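Local atomic coordinates of protein TASOR (Homo sapiens, PDB entry 6TL1), a protein that serves in the HUSH complex, which maintains epigenetic silencing at H3K9me3-rich loci by promoting recruitment of the histone methyltransferase SETDB1 and of MORC2. Residues D114-A118 and A176-T180. Residues are numbered along the deposited sequence; the frame is centred on the assembly and turned at random.
Sequences DLLQA and AYELT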
ATOM      1  N   ASP A 114       7.592   7.136   3.853  1.00 38.28           N
ATOM      2  CA  ASP A 114       7.745   8.566   4.098  1.00 39.01           C
ATOM      3  C   ASP A 114       7.156   9.422   2.981  1.00 42.73           C
ATOM      4  O   ASP A 114       7.310  10.646   3.007  1.00 47.79           O
ATOM      5  CB  ASP A 114       9.224   8.937   4.335  1.00 39.16           C
ATOM      6  CG  ASP A 114      10.153   8.438   3.241  1.00 40.81           C
ATOM      7  OD1 ASP A 114       9.717   7.644   2.374  1.00 40.76           O
ATOM      8  OD2 ASP A 114      11.348   8.808   3.279  1.00 46.10           O
ATOM      9  N   LEU A 115       6.435   8.805   2.031  1.00 40.41           N
ATOM     10  CA  LEU A 115       5.832   9.482   0.874  1.00 38.16           C
ATOM     11  C   LEU A 115       4.356   9.097   0.830  1.00 38.94           C
ATOM     12  O   LEU A 115       3.956   8.225   0.054  1.00 36.16           O
ATOM     13  CB  LEU A 115       6.558   9.094  -0.409  1.00 37.46           C
ATOM     14  CG  LEU A 115       6.225   9.881  -1.677  1.00 44.81           C
ATOM     15  CD1 LEU A 115       6.095  11.361  -1.382  1.00 46.80           C
ATOM     16  CD2 LEU A 115       7.315   9.639  -2.718  1.00 42.86           C
ATOM     17  N   LEU A 116       3.551   9.760   1.662  1.00 39.25           N
ATOM     18  CA  LEU A 116       2.164   9.375   1.890  1.00 39.28           C
ATOM     19  C   LEU A 116       1.135  10.362   1.348  1.00 42.63           C
ATOM     20  O   LEU A 116      -0.067  10.143   1.537  1.00 46.62           O
ATOM     21  CB  LEU A 116       1.932   9.179   3.391  1.00 39.07           C
ATOM     22  CG  LEU A 116       2.930   8.236   4.054  1.00 39.89           C
ATOM     23  CD1 LEU A 116       2.905   8.410   5.573  1.00 43.77           C
ATOM     24  CD2 LEU A 116       2.642   6.802   3.646  1.00 38.08           C
ATOM     25  N   GLN A 117       1.561  11.418   0.668  1.00 41.46           N
ATOM     26  CA  GLN A 117       0.662  12.444   0.147  1.00 42.21           C
ATOM     27  C   GLN A 117       1.466  13.279  -0.839  1.00 44.15           C
ATOM     28  O   GLN A 117       2.698  13.221  -0.856  1.00 41.34           O
ATOM     29  CB  GLN A 117       0.057  13.301   1.272  1.00 45.45           C
ATOM     30  CG  GLN A 117       0.950  14.430   1.726  1.00 49.22           C
ATOM     31  CD  GLN A 117       0.396  15.241   2.890  1.00 49.32           C
ATOM     32  OE1 GLN A 117      -0.661  14.939   3.437  1.00 52.10           O
ATOM     33  NE2 GLN A 117       1.104  16.308   3.247  1.00 43.89           N
ATOM     34  N   ALA A 118       0.751  14.041  -1.675  1.00 42.09           N
ATOM     35  CA  ALA A 118       1.393  14.701  -2.805  1.00 45.59           C
ATOM     36  C   ALA A 118       2.380  15.766  -2.352  1.00 49.58           C
ATOM     37  O   ALA A 118       3.487  15.866  -2.892  1.00 58.29           O
ATOM     38  CB  ALA A 118       0.334  15.313  -3.722  1.00 46.74           C
ATOM     39  N   ALA A 176       6.631  12.740  -7.253  1.00 37.56           N
ATOM     40  CA  ALA A 176       7.226  11.577  -6.606  1.00 35.63           C
ATOM     41  C   ALA A 176       6.160  10.703  -5.954  1.00 33.20           C
ATOM     42  O   ALA A 176       6.228   9.474  -6.015  1.00 31.84           O
ATOM     43  CB  ALA A 176       8.263  12.036  -5.572  1.00 36.42           C
ATOM     44  N   TYR A 177       5.166  11.330  -5.332  1.00 32.62           N
ATOM     45  CA  TYR A 177       4.120  10.588  -4.649  1.00 38.40           C
ATOM     46  C   TYR A 177       3.338   9.699  -5.618  1.00 36.20           C
ATOM     47  O   TYR A 177       3.167   8.501  -5.372  1.00 34.78           O
ATOM     48  CB  TYR A 177       3.207  11.571  -3.926  1.00 40.07           C
ATOM     49  CG  TYR A 177       1.957  10.941  -3.396  1.00 40.50           C
ATOM     50  CD1 TYR A 177       2.017  10.012  -2.375  1.00 38.44           C
ATOM     51  CD2 TYR A 177       0.710  11.274  -3.918  1.00 40.42           C
ATOM     52  CE1 TYR A 177       0.872   9.428  -1.882  1.00 36.59           C
ATOM     53  CE2 TYR A 177      -0.444  10.693  -3.430  1.00 39.10           C
ATOM     54  CZ  TYR A 177      -0.353   9.770  -2.409  1.00 39.59           C
ATOM     55  OH  TYR A 177      -1.485   9.171  -1.905  1.00 39.05           O
ATOM     56  N   GLU A 178       2.842  10.274  -6.722  1.00 34.26           N
ATOM     57  CA  GLU A 178       2.064   9.503  -7.693  1.00 38.39           C
ATOM     58  C   GLU A 178       2.918   8.498  -8.459  1.00 38.37           C
ATOM     59  O   GLU A 178       2.418   7.432  -8.846  1.00 40.16           O
ATOM     60  CB  GLU A 178       1.345  10.448  -8.659  1.00 38.52           C
ATOM     61  CG  GLU A 178       0.312  11.315  -7.963  1.00 42.37           C
ATOM     62  CD  GLU A 178       0.891  12.638  -7.443  1.00 44.48           C
ATOM     63  OE1 GLU A 178       2.115  12.708  -7.185  1.00 42.71           O
ATOM     64  OE2 GLU A 178       0.104  13.589  -7.243  1.00 46.41           O
ATOM     65  N   LEU A 179       4.187   8.818  -8.723  1.00 35.32           N
ATOM     66  CA  LEU A 179       5.006   7.894  -9.498  1.00 37.03           C
ATOM     67  C   LEU A 179       5.510   6.707  -8.681  1.00 37.78           C
ATOM     68  O   LEU A 179       5.995   5.736  -9.274  1.00 36.40           O
ATOM     69  CB  LEU A 179       6.200   8.634 -10.111  1.00 36.75           C
ATOM     70  CG  LEU A 179       5.913   9.613 -11.254  1.00 42.35           C
ATOM     71  CD1 LEU A 179       7.131  10.510 -11.497  1.00 39.75           C
ATOM     72  CD2 LEU A 179       5.537   8.860 -12.541  1.00 40.64           C
ATOM     73  N   THR A 180       5.422   6.748  -7.347  1.00 36.81           N
ATOM     74  CA  THR A 180       5.876   5.649  -6.501  1.00 31.02           C
ATOM     75  C   THR A 180       4.704   4.882  -5.892  1.00 35.78           C
ATOM     76  O   THR A 180       4.777   4.424  -4.748  1.00 36.08           O
ATOM     77  CB  THR A 180       6.815   6.148  -5.404  1.00 31.92           C
ATOM     78  OG1 THR A 180       6.130   7.110  -4.600  1.00 28.98           O
ATOM     79  CG2 THR A 180       8.073   6.792  -6.024  1.00 35.88           C
TER
HETATM   80  O   HOH W   1       5.175   6.164  -1.895  1.00 37.09           O
HETATM   81  O   HOH W   2       4.982  14.266  -4.464  1.00 40.15           O
HETATM   82  O   HOH W   3       2.887  15.007  -6.157  1.00 46.91           O
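The ring of Tyr-177 lies against the backbone of residues 115-118: over one face sit the carbonyl carbon of Gln-117 and the amide nitrogen of Ala-118, each about 3.5 Å above the ring plane and displaced toward the rim, while Leu-115 O reaches the ring edge in plane, 3.6 Å from Tyr-177 CD1. In this pseudo-PARP domain of TASOR, the contact joins the irregular segment after strand 107-110 to the short helix 176-179, which leads into strand 181-184 of the same mixed sheet. It illustrates how an aromatic ring can lie flat on a peptide group, here that between Gln-117 and Ala-118, where a non-regular segment meets a helix. With CG anti to the backbone N (chi1 170°), the tyrosine ring extends from the helix across the peptide chain.

The Leu-115 side chain crosses the base of the Tyr-177 side chain at a slant, CD1 of Leu-115 lying 3.9 Å from Tyr-177 CB. Its other methyl, CD2, touches Ala-176, 3.5 Å from its O, and meets Thr-180 OG1 at 3.4 Å, the leucine and threonine side chains crossing at about a right angle. Leu-116 turns to the other side, onto Phe-74 and Met-76 of strand 71-77, so that the segment lies between the helix and that strand.

Polar links between the two segments run through water. One water donates to both Leu-115 O and Thr-180 OG1, and Ser-110 OG also hydrogen-bonds this carbonyl. A second water accepts from Tyr-177 N and donates to Ala-118 O, while a third donates to Glu-178 OE1 and, weakly, to Ala-118 O. Just past the helix, Thr-180 OG1 donates to Ala-176 O at 2.8 Å, the donor lying 25° out of the carbonyl plane.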